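Local coordinates for cyclopropane-fatty-acyl-phospholipid synthase 1 (Mycobacterium tuberculosis, PDB 1KPH), which converts a double bond of an alpha mycolic acid into a cyclopropane ring, using a methylene group taken from S-adenosyl-L-methionine, at residues L5-Y16 against H141-A149. Residues are numbered along the deposited sequence; the frame is centred on the assembly and turned at random.
With SAH (S-adenosyl-L-homocysteine), chain F; 10A (didecyl-dimethyl-ammonium), chain G.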
ATOM      1  N   LEU A   5      19.106   2.793 -11.024  1.00 42.39           N
ATOM      2  CA  LEU A   5      17.933   3.342 -10.277  1.00 41.44           C
ATOM      3  C   LEU A   5      18.099   3.179  -8.773  1.00 40.73           C
ATOM      4  O   LEU A   5      17.907   2.090  -8.234  1.00 41.01           O
ATOM      5  CB  LEU A   5      16.646   2.634 -10.712  1.00 40.63           C
ATOM      6  CG  LEU A   5      16.213   2.773 -12.169  1.00 41.74           C
ATOM      7  CD1 LEU A   5      14.936   1.986 -12.392  1.00 41.36           C
ATOM      8  CD2 LEU A   5      16.002   4.241 -12.511  1.00 42.67           C
ATOM      9  N   LYS A   6      18.457   4.263  -8.094  1.00 40.21           N
ATOM     10  CA  LYS A   6      18.628   4.221  -6.647  1.00 40.92           C
ATOM     11  C   LYS A   6      17.302   4.526  -5.959  1.00 39.47           C
ATOM     12  O   LYS A   6      16.755   5.615  -6.110  1.00 41.00           O
ATOM     13  CB  LYS A   6      19.686   5.234  -6.198  1.00 41.81           C
ATOM     14  CG  LYS A   6      21.102   4.888  -6.630  1.00 43.37           C
ATOM     15  CD  LYS A   6      22.122   5.773  -5.929  1.00 44.35           C
ATOM     16  CE  LYS A   6      23.548   5.337  -6.239  1.00 45.22           C
ATOM     17  NZ  LYS A   6      24.542   6.080  -5.411  1.00 44.57           N
ATOM     18  N   PRO A   7      16.766   3.564  -5.193  1.00 38.86           N
ATOM     19  CA  PRO A   7      15.494   3.777  -4.497  1.00 37.22           C
ATOM     20  C   PRO A   7      15.474   5.116  -3.767  1.00 36.50           C
ATOM     21  O   PRO A   7      16.518   5.602  -3.327  1.00 34.97           O
ATOM     22  CB  PRO A   7      15.432   2.599  -3.531  1.00 37.57           C
ATOM     23  CG  PRO A   7      16.145   1.518  -4.280  1.00 38.34           C
ATOM     24  CD  PRO A   7      17.338   2.249  -4.851  1.00 38.78           C
ATOM     25  N   HIS A   8      14.289   5.710  -3.643  1.00 35.05           N
ATOM     26  CA  HIS A   8      14.157   6.987  -2.957  1.00 34.46           C
ATOM     27  C   HIS A   8      13.994   6.759  -1.458  1.00 33.68           C
ATOM     28  O   HIS A   8      12.943   7.041  -0.884  1.00 33.51           O
ATOM     29  CB  HIS A   8      12.954   7.769  -3.496  1.00 35.42           C
ATOM     30  CG  HIS A   8      12.976   7.967  -4.981  1.00 35.71           C
ATOM     31  ND1 HIS A   8      12.504   7.022  -5.866  1.00 36.93           N
ATOM     32  CD2 HIS A   8      13.413   9.003  -5.736  1.00 35.88           C
ATOM     33  CE1 HIS A   8      12.647   7.468  -7.102  1.00 35.90           C
ATOM     34  NE2 HIS A   8      13.197   8.667  -7.051  1.00 35.51           N
ATOM     35  N   PHE A   9      15.045   6.243  -0.828  1.00 32.82           N
ATOM     36  CA  PHE A   9      15.020   5.975   0.602  1.00 31.59           C
ATOM     37  C   PHE A   9      14.598   7.193   1.417  1.00 31.63           C
ATOM     38  O   PHE A   9      13.732   7.094   2.286  1.00 30.78           O
ATOM     39  CB  PHE A   9      16.395   5.507   1.093  1.00 33.18           C
ATOM     40  CG  PHE A   9      16.790   4.140   0.608  1.00 32.94           C
ATOM     41  CD1 PHE A   9      17.286   3.955  -0.680  1.00 34.64           C
ATOM     42  CD2 PHE A   9      16.686   3.035   1.450  1.00 33.72           C
ATOM     43  CE1 PHE A   9      17.678   2.688  -1.122  1.00 32.87           C
ATOM     44  CE2 PHE A   9      17.073   1.764   1.017  1.00 34.23           C
ATOM     45  CZ  PHE A   9      17.572   1.592  -0.270  1.00 33.84           C
ATOM     46  N   ALA A  10      15.211   8.340   1.134  1.00 30.16           N
ATOM     47  CA  ALA A  10      14.911   9.571   1.863  1.00 28.91           C
ATOM     48  C   ALA A  10      13.434   9.959   1.890  1.00 26.90           C
ATOM     49  O   ALA A  10      12.854  10.106   2.964  1.00 27.19           O
ATOM     50  CB  ALA A  10      15.736  10.727   1.300  1.00 30.19           C
ATOM     51  N   ASN A  11      12.833  10.135   0.716  1.00 25.45           N
ATOM     52  CA  ASN A  11      11.425  10.527   0.630  1.00 25.38           C
ATOM     53  C   ASN A  11      10.483   9.542   1.312  1.00 25.50           C
ATOM     54  O   ASN A  11       9.593   9.941   2.068  1.00 26.74           O
ATOM     55  CB  ASN A  11      10.988  10.683  -0.829  1.00 25.37           C
ATOM     56  CG  ASN A  11      11.679  11.833  -1.526  1.00 27.82           C
ATOM     57  OD1 ASN A  11      11.758  12.938  -0.993  1.00 28.84           O
ATOM     58  ND2 ASN A  11      12.178  11.582  -2.730  1.00 27.94           N
ATOM     59  N   VAL A  12      10.669   8.259   1.024  1.00 25.81           N
ATOM     60  CA  VAL A  12       9.831   7.223   1.607  1.00 24.41           C
ATOM     61  C   VAL A  12      10.036   7.194   3.108  1.00 25.32           C
ATOM     62  O   VAL A  12       9.073   7.158   3.870  1.00 26.04           O
ATOM     63  CB  VAL A  12      10.159   5.844   1.007  1.00 23.35           C
ATOM     64  CG1 VAL A  12       9.398   4.751   1.745  1.00 23.17           C
ATOM     65  CG2 VAL A  12       9.788   5.835  -0.465  1.00 21.35           C
ATOM     66  N   GLN A  13      11.297   7.223   3.530  1.00 24.94           N
ATOM     67  CA  GLN A  13      11.621   7.210   4.949  1.00 25.74           C
ATOM     68  C   GLN A  13      11.095   8.458   5.645  1.00 25.90           C
ATOM     69  O   GLN A  13      10.812   8.438   6.844  1.00 25.41           O
ATOM     70  CB  GLN A  13      13.136   7.103   5.147  1.00 25.63           C
ATOM     71  CG  GLN A  13      13.689   5.708   4.898  1.00 25.87           C
ATOM     72  CD  GLN A  13      15.204   5.653   5.007  1.00 28.81           C
ATOM     73  OE1 GLN A  13      15.800   6.318   5.854  1.00 28.91           O
ATOM     74  NE2 GLN A  13      15.830   4.846   4.159  1.00 27.33           N
ATOM     75  N   ALA A  14      10.960   9.546   4.891  1.00 25.86           N
ATOM     76  CA  ALA A  14      10.461  10.793   5.461  1.00 25.87           C
ATOM     77  C   ALA A  14       9.110  10.575   6.134  1.00 26.30           C
ATOM     78  O   ALA A  14       8.807  11.187   7.162  1.00 26.85           O
ATOM     79  CB  ALA A  14      10.338  11.856   4.371  1.00 26.63           C
ATOM     80  N   HIS A  15       8.305   9.685   5.562  1.00 24.73           N
ATOM     81  CA  HIS A  15       6.983   9.406   6.105  1.00 24.22           C
ATOM     82  C   HIS A  15       6.919   8.242   7.096  1.00 22.66           C
ATOM     83  O   HIS A  15       6.519   8.426   8.244  1.00 24.20           O
ATOM     84  CB  HIS A  15       5.998   9.131   4.966  1.00 21.41           C
ATOM     85  CG  HIS A  15       4.579   8.977   5.423  1.00 22.90           C
ATOM     86  ND1 HIS A  15       3.727  10.049   5.579  1.00 20.17           N
ATOM     87  CD2 HIS A  15       3.879   7.882   5.805  1.00 21.53           C
ATOM     88  CE1 HIS A  15       2.564   9.622   6.039  1.00 21.33           C
ATOM     89  NE2 HIS A  15       2.631   8.311   6.186  1.00 20.54           N
ATOM     90  N   TYR A  16       7.327   7.054   6.658  1.00 24.37           N
ATOM     91  CA  TYR A  16       7.244   5.857   7.499  1.00 24.69           C
ATOM     92  C   TYR A  16       8.234   5.693   8.646  1.00 26.11           C
ATOM     93  O   TYR A  16       7.992   4.896   9.555  1.00 24.91           O
ATOM     94  CB  TYR A  16       7.271   4.605   6.619  1.00 22.89           C
ATOM     95  CG  TYR A  16       6.251   4.651   5.503  1.00 21.83           C
ATOM     96  CD1 TYR A  16       6.588   5.155   4.248  1.00 21.03           C
ATOM     97  CD2 TYR A  16       4.936   4.231   5.713  1.00 18.93           C
ATOM     98  CE1 TYR A  16       5.642   5.241   3.226  1.00 22.83           C
ATOM     99  CE2 TYR A  16       3.984   4.315   4.696  1.00 21.44           C
ATOM    100  CZ  TYR A  16       4.343   4.821   3.456  1.00 22.40           C
ATOM    101  OH  TYR A  16       3.409   4.910   2.445  1.00 22.47           O
ATOM    102  N   HIS A 141       4.500   5.230  -4.612  1.00 20.86           N
ATOM    103  CA  HIS A 141       5.808   5.775  -4.252  1.00 21.67           C
ATOM    104  C   HIS A 141       6.851   5.580  -5.351  1.00 22.57           C
ATOM    105  O   HIS A 141       7.931   6.171  -5.298  1.00 23.17           O
ATOM    106  CB  HIS A 141       6.325   5.106  -2.975  1.00 20.95           C
ATOM    107  CG  HIS A 141       5.657   5.581  -1.723  1.00 19.93           C
ATOM    108  ND1 HIS A 141       5.844   6.848  -1.216  1.00 20.22           N
ATOM    109  CD2 HIS A 141       4.815   4.954  -0.867  1.00 19.65           C
ATOM    110  CE1 HIS A 141       5.148   6.982  -0.101  1.00 20.66           C
ATOM    111  NE2 HIS A 141       4.515   5.846   0.133  1.00 18.27           N
ATOM    112  N   PHE A 142       6.528   4.750  -6.338  1.00 21.88           N
ATOM    113  CA  PHE A 142       7.458   4.450  -7.422  1.00 24.44           C
ATOM    114  C   PHE A 142       7.719   5.620  -8.370  1.00 26.75           C
ATOM    115  O   PHE A 142       8.861   5.851  -8.775  1.00 27.99           O
ATOM    116  CB  PHE A 142       6.954   3.249  -8.243  1.00 21.23           C
ATOM    117  CG  PHE A 142       6.810   1.967  -7.452  1.00 20.86           C
ATOM    118  CD1 PHE A 142       7.184   1.896  -6.112  1.00 20.57           C
ATOM    119  CD2 PHE A 142       6.308   0.822  -8.064  1.00 19.89           C
ATOM    120  CE1 PHE A 142       7.064   0.703  -5.396  1.00 20.52           C
ATOM    121  CE2 PHE A 142       6.182  -0.374  -7.357  1.00 20.53           C
ATOM    122  CZ  PHE A 142       6.562  -0.431  -6.020  1.00 19.15           C
ATOM    123  N   GLY A 143       6.664   6.349  -8.721  1.00 28.47           N
ATOM    124  CA  GLY A 143       6.802   7.460  -9.644  1.00 29.34           C
ATOM    125  C   GLY A 143       6.527   6.974 -11.058  1.00 30.33           C
ATOM    126  O   GLY A 143       6.984   5.895 -11.440  1.00 30.61           O
ATOM    127  N   HIS A 144       5.776   7.757 -11.833  1.00 30.19           N
ATOM    128  CA  HIS A 144       5.443   7.393 -13.213  1.00 30.80           C
ATOM    129  C   HIS A 144       6.675   6.958 -14.006  1.00 31.26           C
ATOM    130  O   HIS A 144       6.602   6.064 -14.851  1.00 29.55           O
ATOM    131  CB  HIS A 144       4.797   8.578 -13.943  1.00 31.69           C
ATOM    132  CG  HIS A 144       3.441   8.957 -13.430  1.00 34.12           C
ATOM    133  ND1 HIS A 144       2.674   9.940 -14.021  1.00 34.08           N
ATOM    134  CD2 HIS A 144       2.711   8.487 -12.391  1.00 33.96           C
ATOM    135  CE1 HIS A 144       1.531  10.056 -13.368  1.00 34.59           C
ATOM    136  NE2 HIS A 144       1.529   9.187 -12.375  1.00 33.42           N
ATOM    137  N   GLU A 145       7.802   7.607 -13.729  1.00 32.14           N
ATOM    138  CA  GLU A 145       9.055   7.332 -14.421  1.00 33.90           C
ATOM    139  C   GLU A 145       9.609   5.925 -14.234  1.00 34.19           C
ATOM    140  O   GLU A 145      10.411   5.468 -15.050  1.00 35.40           O
ATOM    141  CB  GLU A 145      10.121   8.344 -13.997  1.00 35.31           C
ATOM    142  CG  GLU A 145      10.345   8.417 -12.497  1.00 37.17           C
ATOM    143  CD  GLU A 145       9.399   9.386 -11.807  1.00 38.53           C
ATOM    144  OE1 GLU A 145       8.181   9.356 -12.094  1.00 37.51           O
ATOM    145  OE2 GLU A 145       9.880  10.177 -10.967  1.00 38.47           O
ATOM    146  N   ARG A 146       9.194   5.236 -13.175  1.00 31.69           N
ATOM    147  CA  ARG A 146       9.700   3.892 -12.933  1.00 30.55           C
ATOM    148  C   ARG A 146       8.674   2.776 -13.097  1.00 29.67           C
ATOM    149  O   ARG A 146       9.006   1.603 -12.920  1.00 29.19           O
ATOM    150  CB  ARG A 146      10.327   3.808 -11.541  1.00 31.00           C
ATOM    151  CG  ARG A 146      11.526   4.722 -11.362  1.00 32.23           C
ATOM    152  CD  ARG A 146      12.276   4.432 -10.073  1.00 33.47           C
ATOM    153  NE  ARG A 146      13.390   5.357  -9.894  1.00 34.10           N
ATOM    154  CZ  ARG A 146      14.235   5.329  -8.870  1.00 35.81           C
ATOM    155  NH1 ARG A 146      14.102   4.416  -7.914  1.00 36.08           N
ATOM    156  NH2 ARG A 146      15.211   6.224  -8.799  1.00 36.45           N
ATOM    157  N   TYR A 147       7.439   3.134 -13.441  1.00 26.91           N
ATOM    158  CA  TYR A 147       6.385   2.137 -13.618  1.00 26.58           C
ATOM    159  C   TYR A 147       6.783   1.036 -14.591  1.00 25.21           C
ATOM    160  O   TYR A 147       6.648  -0.145 -14.291  1.00 25.38           O
ATOM    161  CB  TYR A 147       5.097   2.795 -14.116  1.00 24.93           C
ATOM    162  CG  TYR A 147       4.378   3.654 -13.096  1.00 23.62           C
ATOM    163  CD1 TYR A 147       3.258   4.400 -13.467  1.00 25.02           C
ATOM    164  CD2 TYR A 147       4.802   3.719 -11.766  1.00 23.45           C
ATOM    165  CE1 TYR A 147       2.577   5.189 -12.547  1.00 23.14           C
ATOM    166  CE2 TYR A 147       4.125   4.512 -10.831  1.00 21.62           C
ATOM    167  CZ  TYR A 147       3.012   5.243 -11.234  1.00 22.45           C
ATOM    168  OH  TYR A 147       2.325   6.029 -10.337  1.00 24.30           O
ATOM    169  N   ASP A 148       7.271   1.428 -15.760  1.00 26.29           N
ATOM    170  CA  ASP A 148       7.675   0.465 -16.772  1.00 25.58           C
ATOM    171  C   ASP A 148       8.758  -0.482 -16.258  1.00 25.36           C
ATOM    172  O   ASP A 148       8.716  -1.685 -16.516  1.00 23.35           O
ATOM    173  CB  ASP A 148       8.166   1.200 -18.024  1.00 27.20           C
ATOM    174  CG  ASP A 148       8.495   0.256 -19.158  1.00 27.31           C
ATOM    175  OD1 ASP A 148       9.679  -0.120 -19.306  1.00 29.30           O
ATOM    176  OD2 ASP A 148       7.562  -0.119 -19.894  1.00 27.79           O
ATOM    177  N   ALA A 149       9.725   0.064 -15.528  1.00 24.80           N
ATOM    178  CA  ALA A 149      10.809  -0.747 -14.987  1.00 26.22           C
ATOM    179  C   ALA A 149      10.262  -1.754 -13.983  1.00 26.24           C
ATOM    180  O   ALA A 149      10.687  -2.911 -13.952  1.00 25.28           O
ATOM    181  CB  ALA A 149      11.848   0.142 -14.319  1.00 25.47           C
TER
HETATM  182  N   SAH F1900       1.858  -2.891   1.946  1.00 14.24           N
HETATM  183  CA  SAH F1900       1.803  -2.439   3.335  1.00 15.47           C
HETATM  184  CB  SAH F1900       2.458  -1.052   3.505  1.00 16.21           C
HETATM  185  CG  SAH F1900       2.051   0.082   2.538  1.00 17.98           C
HETATM  186  C   SAH F1900       0.351  -2.384   3.843  1.00 15.03           C
HETATM  187  OXT SAH F1900       0.153  -2.191   5.055  1.00 16.36           O
HETATM  188  C5' SAH F1900       4.048   1.751   1.473  1.00 19.73           C
HETATM  189  C4' SAH F1900       5.154   0.710   1.585  1.00 20.50           C
HETATM  190  O4' SAH F1900       5.842   0.475   0.326  1.00 23.41           O
HETATM  191  C3' SAH F1900       6.230   1.087   2.601  1.00 21.55           C
HETATM  192  O3' SAH F1900       6.552  -0.081   3.400  1.00 21.00           O
HETATM  193  C2' SAH F1900       7.389   1.532   1.743  1.00 21.34           C
HETATM  194  O2' SAH F1900       8.644   1.402   2.413  1.00 19.57           O
HETATM  195  C1' SAH F1900       7.263   0.642   0.553  1.00 22.11           C
HETATM  196  N9  SAH F1900       7.934   1.161  -0.643  1.00 22.41           N
HETATM  197  C8  SAH F1900       7.858   2.375  -1.254  1.00 24.07           C
HETATM  198  N7  SAH F1900       8.578   2.544  -2.319  1.00 24.85           N
HETATM  199  C5  SAH F1900       9.207   1.305  -2.439  1.00 25.34           C
HETATM  200  C6  SAH F1900      10.215   0.708  -3.448  1.00 26.25           C
HETATM  201  N6  SAH F1900      10.692   1.393  -4.500  1.00 25.78           N
HETATM  202  N1  SAH F1900      10.616  -0.587  -3.225  1.00 27.41           N
HETATM  203  C2  SAH F1900      10.122  -1.270  -2.157  1.00 25.81           C
HETATM  204  N3  SAH F1900       9.242  -0.857  -1.213  1.00 24.31           N
HETATM  205  C4  SAH F1900       8.823   0.450  -1.419  1.00 25.13           C
HETATM  206  C1  10A G1901      -1.297  13.430  -6.429  1.00 36.09           C
HETATM  207  C2  10A G1901      -0.106  12.992  -5.570  1.00 34.27           C
HETATM  208  C3  10A G1901      -0.438  11.688  -4.836  1.00 33.88           C
HETATM  209  C4  10A G1901       0.665  11.140  -3.918  1.00 32.24           C
HETATM  210  C5  10A G1901       0.126   9.849  -3.285  1.00 30.66           C
HETATM  211  C6  10A G1901       1.055   9.167  -2.269  1.00 28.05           C
HETATM  212  C7  10A G1901       0.263   7.951  -1.764  1.00 29.24           C
HETATM  213  C8  10A G1901       0.914   7.183  -0.610  1.00 26.89           C
HETATM  214  C9  10A G1901      -0.047   6.050  -0.192  1.00 26.68           C
HETATM  215  C10 10A G1901       0.447   5.382   1.091  1.00 23.43           C
HETATM  216  N1  10A G1901      -0.407   4.375   1.878  1.00 21.58           N
HETATM  217  C11 10A G1901       0.390   4.032   3.120  1.00 21.38           C
HETATM  218  C12 10A G1901      -0.589   3.088   1.112  1.00 19.95           C
HETATM  219  C13 10A G1901      -1.820   4.830   2.275  1.00 21.33           C
HETATM  220  C14 10A G1901      -2.090   6.129   3.097  1.00 21.43           C
HETATM  221  C15 10A G1901      -3.549   6.646   3.113  1.00 20.82           C
HETATM  222  C16 10A G1901      -4.209   7.081   1.783  1.00 22.18           C
HETATM  223  C17 10A G1901      -3.549   8.317   1.141  1.00 25.36           C
HETATM  224  C18 10A G1901      -4.235   8.754  -0.161  1.00 26.41           C
HETATM  225  C19 10A G1901      -3.539   9.993  -0.741  1.00 28.56           C
HETATM  226  C20 10A G1901      -4.275  10.443  -2.013  1.00 31.07           C
HETATM  227  C21 10A G1901      -3.644  11.703  -2.611  1.00 32.57           C
HETATM  228  C22 10A G1901      -4.442  12.103  -3.853  1.00 34.49           C
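Arg-146 and His-141 reach from segment 141-149 to the N-terminal segment 5-16, which lies over the cofactor site of this Rossmann-like methyltransferase. The side chain of Arg-146 is extended from CG to NE, and its guanidinium sits between two residues. The His-8 ring lies on one side, the two planes 35° apart, but its CE1 is modelled too close to Arg-146 CZ, so the detail of this approach is doubtful. Leu-5 covers the opposite face, its CD2 3.9 Å from Arg-146 NE. The edge of the guanidinium meets the backbone: NH2 donates to Lys-6 O at 3.2 Å. This oxygen lies in the guanidinium plane, while NH2 stands 58° out of the carbonyl plane. NH1 adds a weak bond to the same oxygen and forms a salt bridge with Glu-124, which also binds S-adenosyl-L-homocysteine. Together these bonds probably fix the rotation of the guanidinium. Beyond it, Leu-5 CD1 packs on Ala-149 CB.

At the other end, His-141 lies between the two ligands. Its CB is 3.5 Å from N7 of the adenine, and its NE2 is 3.9 Å from C8 of didecyl-dimethyl-ammonium. Val-12 CG2 lies obliquely to the imidazole, while CG1 reaches the ribose. The Tyr-16 ring has His-15 over one face and the ribose over the other. It is set obliquely to the imidazole, the planes 71° apart. Tyr-16 OH lies in the imidazole plane, at its edge, and shares a 2.7 Å hydrogen bond with His-141 NE2; this hydroxyl is 3.2 Å from C11 of the ammonium ligand.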